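Local coordinates for protein PlyP35 (Listeria phage P35, PDB 6S3Y) that probably binds the Listeria cell wall through its C-terminal domain of two SH3-like repeats, as part of a phage endolysin, at residues V37-H42 with V78-N83; W46-V51 with R59-H64. All blocks are in the same frame, centred on the assembly; numbering follows the deposited sequence.

The two contacts lie in one antiparallel sheet, in which strand 36-41 of interaction 1 neighbours strand 46-53 of interaction 2. After strands 6-17 and 27-32 the chain enters strand 36-41 and turns into strand 46-53. Strand 56-63 then folds back along strand 46-53, closing the short hairpin of interaction 2. The chain passes through strand 67-72, and strand 78-89 returns to pair with strand 36-41. This closes the longer loop of interaction 1, so interaction 2 is nested inside it. Strands 36-41 and 46-53 join the two directly, with T40 N 2.8 Å from T48 O, a probable hydrogen bond. Interaction 1 ties the first SH3-like cell wall binding repeat to the second.

Interaction 1 (V37-H42 with V78-N83); sequences VKLTKH and VNATIN
L39 and V37 pair with V78 and A80 in an antiparallel sheet that joins the two SH3-like cell wall binding repeats. The N-to-C directions of the two short strand segments differ by 120°, so the antiparallel pair is strongly twisted.

Four backbone hydrogen bonds hold the register. V37 and A80 exchange two, with V37 N to A80 O at 2.8 Å and A80 N to V37 O at 3.0 Å. L39 and V78 exchange the other two, the shorter being V78 N to L39 O at 2.7 Å. K38 and N79 form the non-hydrogen-bonded pair between them. There CA-H...O contacts take over, as from K38 CA to V78 O at 3.4 Å.

The apolar contacts lie on the face that carries V37, L39, V78 and A80. L39 lays CB alongside V78 CG2 and brings L39 CD1 to A80 CB at 4.2 Å. W31 of strand 27-32 touches both V37 and I82, and Y47 of strand 46-53 touches both L39 and V78. The side chains of V37 and I82 cross at about a right angle. With V37 chi1 at -63°, V37 CG2 sits between N and the carbonyl carbon and meets I82 CD1 at 3.8 Å.

Interaction 2 (W46-V51 with R59-H64); sequences WYTGVV and RGYIYH
W46 and Y63 meet edge to face near one end of a beta hairpin, strands 46-53 and 56-63, in an SH3-like cell wall binding repeat. The Y63 ring turns its edge to the indole face, with planes at 89°. Y63 CD1 is 3.8 Å from W46 CE2. Y63 CB also lies over the six-membered ring of W46, 4.2 Å from its centroid, in a CH-pi contact. The CE3-CZ3 side of the indole lies against the Y61-I62 backbone, with Y61 O at its edge. F22 meets the W46 ring, and F87 packs edge-to-face with Y63.

Y61 and R59 gather round T48 on the same face of the hairpin. T48 OG1 stands over one face of the Y61 ring, towards its rim. The R59 chain bends at chi3 (-63°), which brings its guanidinium over to T48 and V50 on the partner strand. R59 NH1 then gives T48 OG1 a hydrogen bond of 3.0 Å, almost in the guanidinium plane. V50 CG2 lies over a face of the same group.

Y47 and I62 point to the other face, CB against CG2, where L39 touches both. Their backbones exchange two hydrogen bonds, as do those of G49 and G60. T48 OG1 is anti to its own N (chi1 -174°) and gives its proton to G60 O at 2.7 Å. G49 N reaches that oxygen from the opposite face of the carbonyl plane, at 3.1 Å from G60 O.

Interaction 1 (V37-H42 with V78-N83)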
loop_
_atom_site.group_PDB
_atom_site.type_symbol
_atom_site.label_atom_id
_atom_site.label_comp_id
_atom_site.label_asym_id
_atom_site.label_seq_id
_atom_site.Cartn_x
_atom_site.Cartn_y
_atom_site.Cartn_z
ATOM N N VAL A 37 -3.359 3.606 -15.483
ATOM C CA VAL A 37 -2.753 2.262 -15.695
ATOM C C VAL A 37 -3.769 1.367 -16.377
ATOM O O VAL A 37 -4.995 1.700 -16.430
ATOM C CB VAL A 37 -2.280 1.667 -14.349
ATOM C CG1 VAL A 37 -1.188 2.513 -13.716
ATOM C CG2 VAL A 37 -3.420 1.483 -13.355
ATOM N N LYS A 38 -3.286 0.208 -16.841
ATOM C CA LYS A 38 -4.159 -0.885 -17.314
ATOM C C LYS A 38 -3.977 -2.070 -16.354
ATOM O O LYS A 38 -2.833 -2.404 -16.030
ATOM C CB LYS A 38 -3.802 -1.240 -18.757
ATOM C CG LYS A 38 -4.684 -2.352 -19.366
ATOM C CD LYS A 38 -4.249 -2.822 -20.743
ATOM C CE LYS A 38 -2.865 -3.444 -20.775
ATOM N NZ LYS A 38 -2.344 -3.515 -22.154
ATOM N N LEU A 39 -5.084 -2.664 -15.932
ATOM C CA LEU A 39 -5.104 -3.723 -14.903
ATOM C C LEU A 39 -6.115 -4.785 -15.342
ATOM O O LEU A 39 -6.942 -4.501 -16.207
ATOM C CB LEU A 39 -5.499 -3.133 -13.540
ATOM C CG LEU A 39 -4.511 -2.162 -12.903
ATOM C CD1 LEU A 39 -5.111 -1.511 -11.672
ATOM C CD2 LEU A 39 -3.182 -2.792 -12.544
ATOM N N THR A 40 -6.112 -5.935 -14.677
ATOM C CA THR A 40 -7.173 -6.961 -14.780
ATOM C C THR A 40 -7.559 -7.341 -13.358
ATOM O O THR A 40 -6.634 -7.497 -12.523
ATOM C CB THR A 40 -6.699 -8.125 -15.659
ATOM O OG1 THR A 40 -6.280 -7.597 -16.912
ATOM C CG2 THR A 40 -7.790 -9.142 -15.882
ATOM N N LYS A 41 -8.856 -7.480 -13.087
ATOM C CA LYS A 41 -9.310 -7.962 -11.762
ATOM C C LYS A 41 -8.670 -9.339 -11.504
ATOM O O LYS A 41 -8.703 -10.145 -12.404
ATOM C CB LYS A 41 -10.833 -8.056 -11.700
ATOM C CG LYS A 41 -11.407 -8.150 -10.284
ATOM C CD LYS A 41 -11.283 -6.881 -9.523
ATOM C CE LYS A 41 -12.039 -6.945 -8.203
ATOM N NZ LYS A 41 -11.199 -6.506 -7.057
ATOM N N HIS A 42 -8.063 -9.524 -10.333
ATOM C CA HIS A 42 -7.311 -10.745 -9.974
ATOM C C HIS A 42 -8.149 -11.591 -9.023
ATOM O O HIS A 42 -8.194 -12.807 -9.212
ATOM C CB HIS A 42 -5.948 -10.402 -9.391
ATOM C CG HIS A 42 -5.211 -11.574 -8.856
ATOM N ND1 HIS A 42 -4.759 -12.599 -9.633
ATOM C CD2 HIS A 42 -4.871 -11.877 -7.596
ATOM C CE1 HIS A 42 -4.175 -13.502 -8.869
ATOM N NE2 HIS A 42 -4.217 -13.073 -7.609
ATOM N N VAL A 78 -9.153 -3.556 -17.539
ATOM C CA VAL A 78 -9.799 -2.271 -17.185
ATOM C C VAL A 78 -8.749 -1.159 -17.271
ATOM O O VAL A 78 -7.514 -1.432 -17.163
ATOM C CB VAL A 78 -10.470 -2.327 -15.802
ATOM C CG1 VAL A 78 -11.605 -3.319 -15.777
ATOM C CG2 VAL A 78 -9.485 -2.630 -14.699
ATOM N N ASN A 79 -9.224 0.066 -17.501
ATOM C CA ASN A 79 -8.370 1.275 -17.429
ATOM C C ASN A 79 -8.697 1.916 -16.081
ATOM O O ASN A 79 -9.899 2.007 -15.762
ATOM C CB ASN A 79 -8.570 2.146 -18.653
ATOM C CG ASN A 79 -8.566 1.333 -19.929
ATOM O OD1 ASN A 79 -7.582 0.676 -20.303
ATOM N ND2 ASN A 79 -9.713 1.336 -20.579
ATOM N N ALA A 80 -7.679 2.246 -15.297
ATOM C CA ALA A 80 -7.886 2.705 -13.909
ATOM C C ALA A 80 -6.947 3.856 -13.584
ATOM O O ALA A 80 -5.857 3.951 -14.203
ATOM C CB ALA A 80 -7.686 1.568 -12.920
ATOM N N THR A 81 -7.353 4.661 -12.610
ATOM C CA THR A 81 -6.550 5.744 -12.013
ATOM C C THR A 81 -6.151 5.334 -10.598
ATOM O O THR A 81 -7.009 4.860 -9.869
ATOM C CB THR A 81 -7.362 7.054 -12.028
ATOM O OG1 THR A 81 -7.642 7.311 -13.403
ATOM C CG2 THR A 81 -6.608 8.212 -11.393
ATOM N N ILE A 82 -4.891 5.480 -10.242
ATOM C CA ILE A 82 -4.402 5.120 -8.885
ATOM C C ILE A 82 -4.957 6.102 -7.854
ATOM O O ILE A 82 -4.854 7.345 -8.041
ATOM C CB ILE A 82 -2.870 5.021 -8.861
ATOM C CG1 ILE A 82 -2.389 3.978 -9.864
ATOM C CG2 ILE A 82 -2.361 4.736 -7.460
ATOM C CD1 ILE A 82 -3.170 2.650 -9.790
ATOM N N ASN A 83 -5.525 5.541 -6.796
ATOM C CA ASN A 83 -5.967 6.232 -5.555
ATOM C C ASN A 83 -4.987 5.871 -4.438
ATOM O O ASN A 83 -5.074 4.753 -3.894
ATOM C CB ASN A 83 -7.416 5.853 -5.246
ATOM C CG ASN A 83 -7.910 6.457 -3.957
ATOM O OD1 ASN A 83 -7.976 7.664 -3.837
ATOM N ND2 ASN A 83 -8.232 5.634 -2.977
#

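Interaction 2 (W46-V51 with R59-H64)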
loop_
_atom_site.group_PDB
_atom_site.type_symbol
_atom_site.label_atom_id
_atom_site.label_comp_id
_atom_site.label_asym_id
_atom_site.label_seq_id
_atom_site.Cartn_x
_atom_site.Cartn_y
_atom_site.Cartn_z
ATOM N N TRP A 46 -8.078 -7.652 -5.181
ATOM C CA TRP A 46 -6.816 -7.323 -5.890
ATOM C C TRP A 46 -7.031 -7.231 -7.395
ATOM O O TRP A 46 -7.889 -7.940 -7.952
ATOM C CB TRP A 46 -5.709 -8.329 -5.585
ATOM C CG TRP A 46 -5.254 -8.321 -4.160
ATOM C CD1 TRP A 46 -5.849 -8.964 -3.112
ATOM C CD2 TRP A 46 -4.121 -7.615 -3.620
ATOM N NE1 TRP A 46 -5.168 -8.690 -1.964
ATOM C CE2 TRP A 46 -4.100 -7.870 -2.239
ATOM C CE3 TRP A 46 -3.130 -6.794 -4.167
ATOM C CZ2 TRP A 46 -3.113 -7.356 -1.401
ATOM C CZ3 TRP A 46 -2.159 -6.279 -3.340
ATOM C CH2 TRP A 46 -2.141 -6.572 -1.979
ATOM N N TYR A 47 -6.222 -6.375 -8.014
ATOM C CA TYR A 47 -6.002 -6.244 -9.465
ATOM C C TYR A 47 -4.595 -6.755 -9.729
ATOM O O TYR A 47 -3.745 -6.697 -8.831
ATOM C CB TYR A 47 -6.170 -4.789 -9.939
ATOM C CG TYR A 47 -7.588 -4.295 -9.937
ATOM C CD1 TYR A 47 -8.412 -4.505 -11.024
ATOM C CD2 TYR A 47 -8.125 -3.646 -8.838
ATOM C CE1 TYR A 47 -9.733 -4.075 -11.021
ATOM C CE2 TYR A 47 -9.446 -3.225 -8.813
ATOM C CZ TYR A 47 -10.250 -3.439 -9.908
ATOM O OH TYR A 47 -11.567 -3.071 -9.902
ATOM N N THR A 48 -4.344 -7.193 -10.957
ATOM C CA THR A 48 -2.986 -7.491 -11.434
ATOM C C THR A 48 -2.756 -6.731 -12.733
ATOM O O THR A 48 -3.724 -6.304 -13.346
ATOM C CB THR A 48 -2.766 -9.005 -11.569
ATOM O OG1 THR A 48 -1.394 -9.234 -11.902
ATOM C CG2 THR A 48 -3.654 -9.635 -12.610
ATOM N N GLY A 49 -1.503 -6.568 -13.116
ATOM C CA GLY A 49 -1.125 -6.038 -14.426
ATOM C C GLY A 49 0.336 -6.282 -14.692
ATOM O O GLY A 49 1.007 -6.906 -13.836
ATOM N N VAL A 50 0.804 -5.787 -15.834
ATOM C CA VAL A 50 2.204 -5.934 -16.267
ATOM C C VAL A 50 2.764 -4.543 -16.569
ATOM O O VAL A 50 2.012 -3.696 -17.031
ATOM C CB VAL A 50 2.242 -6.879 -17.473
ATOM C CG1 VAL A 50 3.615 -6.938 -18.104
ATOM C CG2 VAL A 50 1.811 -8.276 -17.047
ATOM N N VAL A 51 4.046 -4.352 -16.270
ATOM C CA VAL A 51 4.848 -3.154 -16.624
ATOM C C VAL A 51 6.150 -3.660 -17.266
ATOM O O VAL A 51 6.438 -4.886 -17.177
ATOM C CB VAL A 51 5.051 -2.393 -15.299
ATOM C CG1 VAL A 51 6.139 -2.963 -14.467
ATOM C CG2 VAL A 51 4.878 -0.927 -15.358
ATOM N N ARG A 59 5.083 -8.676 -13.600
ATOM C CA ARG A 59 3.686 -8.685 -13.123
ATOM C C ARG A 59 3.640 -8.065 -11.724
ATOM O O ARG A 59 4.534 -8.327 -10.914
ATOM C CB ARG A 59 3.106 -10.101 -13.136
ATOM C CG ARG A 59 1.675 -10.168 -12.639
ATOM C CD ARG A 59 0.958 -11.435 -13.059
ATOM N NE ARG A 59 0.834 -11.548 -14.502
ATOM C CZ ARG A 59 -0.101 -10.971 -15.236
ATOM N NH1 ARG A 59 -1.002 -10.171 -14.703
ATOM N NH2 ARG A 59 -0.084 -11.148 -16.543
ATOM N N GLY A 60 2.592 -7.310 -11.445
ATOM C CA GLY A 60 2.318 -6.812 -10.094
ATOM C C GLY A 60 0.858 -6.934 -9.730
ATOM O O GLY A 60 0.032 -7.327 -10.582
ATOM N N TYR A 61 0.571 -6.601 -8.471
ATOM C CA TYR A 61 -0.758 -6.733 -7.851
ATOM C C TYR A 61 -1.017 -5.474 -7.022
ATOM O O TYR A 61 -0.142 -5.081 -6.244
ATOM C CB TYR A 61 -0.792 -7.986 -6.966
ATOM C CG TYR A 61 -0.500 -9.260 -7.714
ATOM C CD1 TYR A 61 0.799 -9.698 -7.904
ATOM C CD2 TYR A 61 -1.526 -10.006 -8.254
ATOM C CE1 TYR A 61 1.077 -10.857 -8.631
ATOM C CE2 TYR A 61 -1.281 -11.174 -8.959
ATOM C CZ TYR A 61 0.030 -11.596 -9.155
ATOM O OH TYR A 61 0.334 -12.717 -9.865
ATOM N N ILE A 62 -2.216 -4.921 -7.127
ATOM C CA ILE A 62 -2.567 -3.714 -6.357
ATOM C C ILE A 62 -3.959 -3.883 -5.763
ATOM O O ILE A 62 -4.870 -4.391 -6.441
ATOM C CB ILE A 62 -2.404 -2.441 -7.228
ATOM C CG1 ILE A 62 -2.665 -1.188 -6.395
ATOM C CG2 ILE A 62 -3.272 -2.493 -8.467
ATOM C CD1 ILE A 62 -2.070 0.076 -6.993
ATOM N N TYR A 63 -4.109 -3.466 -4.513
ATOM C CA TYR A 63 -5.347 -3.669 -3.729
ATOM C C TYR A 63 -6.461 -2.820 -4.311
ATOM O O TYR A 63 -6.177 -1.719 -4.800
ATOM C CB TYR A 63 -5.009 -3.375 -2.273
ATOM C CG TYR A 63 -6.075 -3.750 -1.281
ATOM C CD1 TYR A 63 -6.116 -5.020 -0.730
ATOM C CD2 TYR A 63 -7.009 -2.823 -0.859
ATOM C CE1 TYR A 63 -7.049 -5.359 0.242
ATOM C CE2 TYR A 63 -7.943 -3.141 0.111
ATOM C CZ TYR A 63 -7.958 -4.411 0.668
ATOM O OH TYR A 63 -8.897 -4.723 1.594
ATOM N N HIS A 64 -7.692 -3.310 -4.282
ATOM C CA HIS A 64 -8.830 -2.788 -5.088
ATOM C C HIS A 64 -9.106 -1.322 -4.744
ATOM O O HIS A 64 -9.460 -0.564 -5.666
ATOM C CB HIS A 64 -10.067 -3.663 -4.906
ATOM C CG HIS A 64 -10.753 -3.482 -3.605
ATOM N ND1 HIS A 64 -10.240 -3.949 -2.387
ATOM C CD2 HIS A 64 -11.894 -2.851 -3.321
ATOM C CE1 HIS A 64 -11.063 -3.624 -1.419
ATOM N NE2 HIS A 64 -12.086 -2.960 -1.961
#